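Local coordinates for peptidoglycan-recognition protein-LC isoform LCa (Drosophila melanogaster, PDB 2F2L) that helps recognise bacterial peptidoglycan, as the extracellular domain of an immune receptor that activates the imd/Relish pathway against Gram-negative bacteria, at residues V3-Q7 with W8-P12; Q51-D54 with I55-Q59. One frame throughout, in Å; residues are numbered along the deposited sequence.

Contact 1 comes first along the chain, in the loop between strand 2-3 and strand 24-31 of the mixed sheet; contact 2 follows in series at the C-terminal end of helix 40-57. Their centres lie about 15 Å apart, yet they touch through Gln-51, whose OE1 is 2.8 Å from the backbone N of Gln-11, probably a hydrogen bond. The same OE1 packs 3.5 Å from Trp-8 CZ3. Both contribute to one ligand pocket: Leu-9 and Gln-11 from residues 8-12, Thr-52 and Glu-56 from the helix. Because a second chain, isoform LCx, also binds this muropeptide, the two contacts form part of LCa's side of a shared recognition interface, together with Arg-48 and Leu-49.

Contact 1 of 2, residues V3-Q7 with W8-P12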
loop_
_atom_site.group_PDB
_atom_site.type_symbol
_atom_site.label_atom_id
_atom_site.label_comp_id
_atom_site.label_asym_id
_atom_site.label_seq_id
_atom_site.Cartn_x
_atom_site.Cartn_y
_atom_site.Cartn_z
ATOM N N VAL A 3 -2.414 -8.306 -10.350
ATOM C CA VAL A 3 -2.947 -7.662 -9.150
ATOM C C VAL A 3 -2.694 -6.168 -9.310
ATOM O O VAL A 3 -1.547 -5.716 -9.335
ATOM C CB VAL A 3 -2.338 -8.231 -7.874
ATOM C CG1 VAL A 3 -2.923 -7.552 -6.637
ATOM C CG2 VAL A 3 -2.592 -9.744 -7.818
ATOM N N GLU A 4 -3.781 -5.428 -9.484
ATOM C CA GLU A 4 -3.717 -4.020 -9.798
ATOM C C GLU A 4 -3.278 -3.270 -8.547
ATOM O O GLU A 4 -3.396 -3.765 -7.429
ATOM C CB GLU A 4 -5.074 -3.488 -10.292
ATOM C CG GLU A 4 -5.683 -4.212 -11.488
ATOM C CD GLU A 4 -4.832 -4.088 -12.747
ATOM O OE1 GLU A 4 -4.081 -3.070 -12.895
ATOM O OE2 GLU A 4 -4.913 -5.020 -13.584
ATOM N N ARG A 5 -2.756 -2.075 -8.768
ATOM C CA ARG A 5 -2.264 -1.208 -7.702
ATOM C C ARG A 5 -3.270 -1.067 -6.557
ATOM O O ARG A 5 -2.907 -1.163 -5.384
ATOM C CB ARG A 5 -1.965 0.155 -8.294
ATOM C CG ARG A 5 -0.642 0.208 -9.036
ATOM C CD ARG A 5 -0.436 1.554 -9.653
ATOM N NE ARG A 5 -0.120 2.552 -8.642
ATOM C CZ ARG A 5 1.104 2.870 -8.229
ATOM N NH1 ARG A 5 2.168 2.255 -8.728
ATOM N NH2 ARG A 5 1.261 3.801 -7.295
ATOM N N GLN A 6 -4.530 -0.821 -6.911
ATOM C CA GLN A 6 -5.593 -0.663 -5.919
ATOM C C GLN A 6 -5.734 -1.908 -5.025
ATOM O O GLN A 6 -5.990 -1.785 -3.811
ATOM C CB GLN A 6 -6.938 -0.277 -6.580
ATOM C CG GLN A 6 -7.357 -1.133 -7.818
ATOM C CD GLN A 6 -6.934 -0.535 -9.202
ATOM O OE1 GLN A 6 -5.845 0.048 -9.353
ATOM N NE2 GLN A 6 -7.809 -0.710 -10.216
ATOM N N GLN A 7 -5.549 -3.097 -5.614
ATOM C CA GLN A 7 -5.679 -4.328 -4.848
ATOM C C GLN A 7 -4.533 -4.494 -3.853
ATOM O O GLN A 7 -4.701 -5.210 -2.871
ATOM C CB GLN A 7 -5.732 -5.560 -5.743
ATOM C CG GLN A 7 -6.862 -5.603 -6.752
ATOM C CD GLN A 7 -6.707 -6.784 -7.730
ATOM O OE1 GLN A 7 -6.351 -6.602 -8.908
ATOM N NE2 GLN A 7 -6.956 -7.999 -7.232
ATOM N N TRP A 8 -3.375 -3.861 -4.086
ATOM C CA TRP A 8 -2.289 -3.931 -3.077
ATOM C C TRP A 8 -2.128 -2.649 -2.248
ATOM O O TRP A 8 -1.136 -2.446 -1.550
ATOM C CB TRP A 8 -0.963 -4.471 -3.651
ATOM C CG TRP A 8 -0.300 -3.721 -4.779
ATOM C CD1 TRP A 8 -0.395 -3.999 -6.109
ATOM C CD2 TRP A 8 0.640 -2.641 -4.662
ATOM N NE1 TRP A 8 0.405 -3.143 -6.839
ATOM C CE2 TRP A 8 1.043 -2.292 -5.975
ATOM C CE3 TRP A 8 1.168 -1.918 -3.575
ATOM C CZ2 TRP A 8 1.955 -1.246 -6.227
ATOM C CZ3 TRP A 8 2.058 -0.890 -3.827
ATOM C CH2 TRP A 8 2.450 -0.568 -5.141
ATOM N N LEU A 9 -3.162 -1.816 -2.275
ATOM C CA LEU A 9 -3.231 -0.646 -1.411
ATOM C C LEU A 9 -2.167 0.386 -1.772
ATOM O O LEU A 9 -1.720 1.150 -0.935
ATOM C CB LEU A 9 -3.129 -1.093 0.058
ATOM C CG LEU A 9 -3.921 -0.423 1.164
ATOM C CD1 LEU A 9 -5.377 -0.206 0.758
ATOM C CD2 LEU A 9 -3.836 -1.267 2.430
ATOM N N ALA A 10 -1.795 0.424 -3.052
ATOM C CA ALA A 10 -0.790 1.349 -3.525
ATOM C C ALA A 10 -1.109 2.801 -3.159
ATOM O O ALA A 10 -2.227 3.286 -3.358
ATOM C CB ALA A 10 -0.628 1.215 -5.044
ATOM N N GLN A 11 -0.099 3.469 -2.623
ATOM C CA GLN A 11 -0.091 4.915 -2.432
ATOM C C GLN A 11 -0.013 5.565 -3.813
ATOM O O GLN A 11 0.734 5.093 -4.673
ATOM C CB GLN A 11 1.169 5.264 -1.629
ATOM C CG GLN A 11 1.143 6.561 -0.925
ATOM C CD GLN A 11 2.361 6.753 -0.037
ATOM O OE1 GLN A 11 2.723 5.866 0.748
ATOM N NE2 GLN A 11 2.972 7.926 -0.129
ATOM N N PRO A 12 -0.800 6.623 -4.058
ATOM C CA PRO A 12 -0.644 7.277 -5.343
ATOM C C PRO A 12 0.752 7.918 -5.439
ATOM O O PRO A 12 1.304 8.299 -4.406
ATOM C CB PRO A 12 -1.730 8.361 -5.316
ATOM C CG PRO A 12 -1.986 8.588 -3.905
ATOM C CD PRO A 12 -1.837 7.274 -3.250
HETATM O O HOH W 1 -2.096 4.293 -6.703
#
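Trp-8 folds back over the turn at Arg-5, and its indole marks the tightly packed side of this local contact. Arg-5 CA sits over the five-membered ring, 3.8 Å from its centroid and 28° off the normal, a CH-pi contact. With CG set between the backbone N and the carbonyl carbon (chi1 60°), the ring lies back along Arg-5, and Ala-10 CB lies over one face near its rim. Ala-10 CB also covers one face of the Arg-5 guanidinium. Val-3 CG1 approaches Trp-8 CD1 at 4.4 Å, while Trp-8 NE1 donates to Val-77 O. Beneath this packing, Arg-5 O accepts Ala-10 N at 3.0 Å and 165°, and Gln-6 O accepts Leu-9 N at 3.2 Å; Trp-8 N adds weak bonds to the carbonyls of Glu-4 and Arg-5.

The looser side belongs to exposed Gln-6, whose CB points away from residues 8-12, and to Glu-4 and Gln-7, where Gln-7 OE1 takes Glu-4 N at 2.9 Å. Water 1 accepts from Arg-5 NE at 3.3 Å.

Since Arg-5 NH1 forms a salt bridge with Asp-62, the guanidinium charge is probably compensated while its stem packs on apolar atoms, Arg-5 CB 3.7 Å from Ala-10 CB.

Contact 2 of 2, residues Q51-D54 with I55-Q59; sequences QTYD and IESSQ. With MLD (glcnac(beta1-4)-murnac(1,6-anhydro)-L-ala-gamma-D-glu-meso-a2pm-D-ala), chain G.
Glu-56 grips the sugar end of the muropeptide with its carboxylate: OE1 accepts MLD O3 at 2.7 Å, and OE2 takes a weak bond from MLD N2 at 3.1 Å. Water 2 extends this grip, donating to Glu-56 OE2 at 2.6 Å and accepting from Thr-52 OG1, one turn earlier. Thr-52 CG2 meets the carboxylate carbon CD of Glu-56 at an oblique crossing, and Thr-52 OG1 lies 3.7 Å from MLD CA5 of the next sugar, the anhydro-MurNAc. An extended chain beyond CG (chi2 -170°) carries the Glu-56 carboxylate out to the ligand.

Backbone bonds set the one-turn spacing of Thr-52 and Glu-56. Glu-56 N donates to Thr-52 O and Ile-55 N to Gln-51 O, each at 159°, as in an alpha-helix; then Tyr-53 O accepts both Ser-57 N and Ser-58 N, the latter at 167°, so the end of helix 40-57 widens into a pi-type turn. Gln-59 follows with positive phi.

On another side of the helix, Ser-57 CB lies over the Tyr-53 ring, 3.9 Å from its centroid, in a CH-pi contact, and water 3 lies between Tyr-53 OH and Ser-58 OG. The side chains of Ile-55 and Gln-51 lie side by side, Ile-55 CD1 3.7 Å from Gln-51 CG. Farther out, Gln-51 NE2 donates to Asp-62 and Asp-54 OD2 accepts Ala-64 N, while His-32 and His-140 of the LCx chain also hold the muropeptide.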
loop_
_atom_site.group_PDB
_atom_site.type_symbol
_atom_site.label_atom_id
_atom_site.label_comp_id
_atom_site.label_asym_id
_atom_site.label_seq_id
_atom_site.Cartn_x
_atom_site.Cartn_y
_atom_site.Cartn_z
ATOM N N GLN A 51 6.863 -0.515 -1.434
ATOM C CA GLN A 51 6.507 0.803 -1.937
ATOM C C GLN A 51 6.867 1.859 -0.916
ATOM O O GLN A 51 7.445 2.859 -1.250
ATOM C CB GLN A 51 5.028 0.939 -2.296
ATOM C CG GLN A 51 4.755 2.285 -2.985
ATOM C CD GLN A 51 3.305 2.591 -3.184
ATOM O OE1 GLN A 51 2.455 2.256 -2.343
ATOM N NE2 GLN A 51 3.001 3.303 -4.284
ATOM N N THR A 52 6.506 1.642 0.331
ATOM C CA THR A 52 6.921 2.556 1.392
ATOM C C THR A 52 8.428 2.721 1.481
ATOM O O THR A 52 8.916 3.833 1.611
ATOM C CB THR A 52 6.340 2.120 2.742
ATOM O OG1 THR A 52 4.944 2.413 2.722
ATOM C CG2 THR A 52 6.997 2.859 3.901
ATOM N N TYR A 53 9.158 1.611 1.443
ATOM C CA TYR A 53 10.594 1.650 1.472
ATOM C C TYR A 53 11.131 2.482 0.308
ATOM O O TYR A 53 11.966 3.361 0.486
ATOM C CB TYR A 53 11.186 0.236 1.428
ATOM C CG TYR A 53 12.679 0.262 1.551
ATOM C CD1 TYR A 53 13.295 0.299 2.793
ATOM C CD2 TYR A 53 13.486 0.315 0.417
ATOM C CE1 TYR A 53 14.686 0.359 2.905
ATOM C CE2 TYR A 53 14.856 0.360 0.518
ATOM C CZ TYR A 53 15.445 0.388 1.751
ATOM O OH TYR A 53 16.808 0.458 1.818
ATOM N N ASP A 54 10.633 2.211 -0.885
ATOM C CA ASP A 54 11.086 2.939 -2.067
ATOM C C ASP A 54 10.805 4.430 -1.999
ATOM O O ASP A 54 11.651 5.241 -2.398
ATOM C CB ASP A 54 10.480 2.350 -3.331
ATOM C CG ASP A 54 11.074 0.999 -3.679
ATOM O OD1 ASP A 54 12.003 0.554 -2.957
ATOM O OD2 ASP A 54 10.638 0.405 -4.687
ATOM N N ILE A 55 9.628 4.797 -1.500
ATOM C CA ILE A 55 9.279 6.213 -1.400
ATOM C C ILE A 55 10.008 6.909 -0.256
ATOM O O ILE A 55 10.594 7.993 -0.445
ATOM C CB ILE A 55 7.759 6.445 -1.274
ATOM C CG1 ILE A 55 7.050 5.967 -2.549
ATOM C CG2 ILE A 55 7.491 7.960 -1.015
ATOM C CD1 ILE A 55 5.498 5.849 -2.451
ATOM N N GLU A 56 10.002 6.282 0.915
ATOM C CA GLU A 56 10.430 6.950 2.136
ATOM C C GLU A 56 11.895 6.777 2.487
ATOM O O GLU A 56 12.492 7.728 2.992
ATOM C CB GLU A 56 9.504 6.580 3.307
ATOM C CG GLU A 56 8.061 7.019 2.993
ATOM C CD GLU A 56 7.075 6.938 4.154
ATOM O OE1 GLU A 56 7.484 6.913 5.325
ATOM O OE2 GLU A 56 5.856 6.905 3.866
ATOM N N SER A 57 12.484 5.613 2.230
ATOM C CA SER A 57 13.934 5.447 2.396
ATOM C C SER A 57 14.685 5.831 1.133
ATOM O O SER A 57 15.598 6.647 1.196
ATOM C CB SER A 57 14.308 4.023 2.806
ATOM O OG SER A 57 13.673 3.697 4.029
ATOM N N SER A 58 14.285 5.268 -0.007
ATOM C CA SER A 58 14.961 5.550 -1.290
ATOM C C SER A 58 14.572 6.887 -1.954
ATOM O O SER A 58 15.196 7.282 -2.949
ATOM C CB SER A 58 14.758 4.396 -2.277
ATOM O OG SER A 58 15.307 3.205 -1.738
ATOM N N GLN A 59 13.567 7.582 -1.410
ATOM C CA GLN A 59 13.131 8.872 -1.977
ATOM C C GLN A 59 12.756 8.808 -3.473
ATOM O O GLN A 59 13.020 9.734 -4.240
ATOM C CB GLN A 59 14.168 9.957 -1.719
ATOM C CG GLN A 59 14.423 10.205 -0.245
ATOM C CD GLN A 59 13.229 10.837 0.443
ATOM O OE1 GLN A 59 12.683 10.283 1.387
ATOM N NE2 GLN A 59 12.831 12.011 -0.020
HETATM C CAA MLD G . 2.427 7.534 3.996
HETATM C CAB MLD G . 2.468 6.790 5.322
HETATM O OAC MLD G . 1.691 7.076 6.223
HETATM N N2 MLD G . 3.388 5.833 5.395
HETATM C C2 MLD G . 3.631 5.017 6.579
HETATM C C3 MLD G . 5.130 5.103 6.878
HETATM O O3 MLD G . 5.566 6.454 7.126
HETATM C C4 MLD G . 5.516 4.152 8.007
HETATM O O4 MLD G . 6.930 4.152 8.086
HETATM C C5 MLD G . 5.032 2.737 7.671
HETATM C C6 MLD G . 5.235 1.679 8.771
HETATM O O6 MLD G . 4.945 0.370 8.199
HETATM O O5 MLD G . 3.620 2.798 7.493
HETATM C C1 MLD G . 3.241 3.572 6.331
HETATM O O1 MLD G . 1.846 3.504 6.189
HETATM C CA4 MLD G . 1.413 2.201 5.730
HETATM C CA5 MLD G . 1.673 1.882 4.257
HETATM O OA5 MLD G . 0.459 1.612 3.478
HETATM C CA6 MLD G . 2.261 0.517 4.363
HETATM O OA6 MLD G . 1.136 -0.332 4.483
HETATM C CA1 MLD G . -0.048 0.462 4.174
HETATM C CA2 MLD G . -0.690 0.892 5.502
HETATM N NAD MLD G . -2.142 1.096 5.309
HETATM C CAE MLD G . -3.056 0.471 6.030
HETATM C CAF MLD G . -4.485 0.811 5.660
HETATM O OAG MLD G . -2.802 -0.314 6.945
HETATM C CA3 MLD G . -0.081 2.196 6.014
HETATM O OAH MLD G . -0.271 2.362 7.463
HETATM C CAI MLD G . -1.366 3.239 7.824
HETATM C CAJ MLD G . -0.933 4.679 7.971
HETATM C CAL MLD G . -1.960 2.772 9.170
HETATM O OAM MLD G . -2.856 3.454 9.654
HETATM N N MLD G . -1.496 1.656 9.732
HETATM C CA MLD G . -2.010 1.096 10.989
HETATM C CB MLD G . -3.155 0.158 10.590
HETATM C C MLD G . -0.875 0.264 11.613
HETATM O O MLD G . -0.298 -0.596 10.942
HETATM N NAN MLD G . -0.583 0.579 12.872
HETATM C CAO MLD G . 0.457 -0.065 13.689
HETATM C CAP MLD G . 1.355 0.998 14.402
HETATM O OBA MLD G . 1.977 0.596 15.389
HETATM O OAQ MLD G . 1.384 2.184 13.993
HETATM C CBB MLD G . -0.212 -0.830 14.826
HETATM C CBC MLD G . -1.007 -2.052 14.398
HETATM C CBD MLD G . -1.542 -2.760 15.655
HETATM O OBE MLD G . -1.727 -2.149 16.709
HETATM N NBF MLD G . -1.776 -4.047 15.516
HETATM C CBG MLD G . -2.290 -4.869 16.619
HETATM C CBH MLD G . -1.215 -5.003 17.716
HETATM O OBI MLD G . -0.041 -5.235 17.430
HETATM N NBJ MLD G . -1.650 -4.807 18.959
HETATM C CBK MLD G . -0.791 -4.910 20.161
HETATM C CBL MLD G . -1.417 -5.940 21.108
HETATM C CBM MLD G . -0.634 -3.583 20.935
HETATM O OBO MLD G . -1.542 -2.717 20.828
HETATM O OBN MLD G . 0.399 -3.479 21.642
HETATM C CBP MLD G . -2.715 -6.235 16.053
HETATM C CBQ MLD G . -3.612 -7.012 17.033
HETATM C CBR MLD G . -4.148 -8.295 16.392
HETATM C CBS MLD G . -5.426 -8.810 17.057
HETATM C CBT MLD G . -6.601 -7.898 16.677
HETATM O OBV MLD G . -7.027 -7.994 15.514
HETATM O OBU MLD G . -7.051 -7.135 17.556
HETATM N NBW MLD G . -5.255 -8.829 18.514
HETATM O O HOH W 2 4.658 5.176 2.284
HETATM O O HOH W 3 17.246 3.437 0.479
#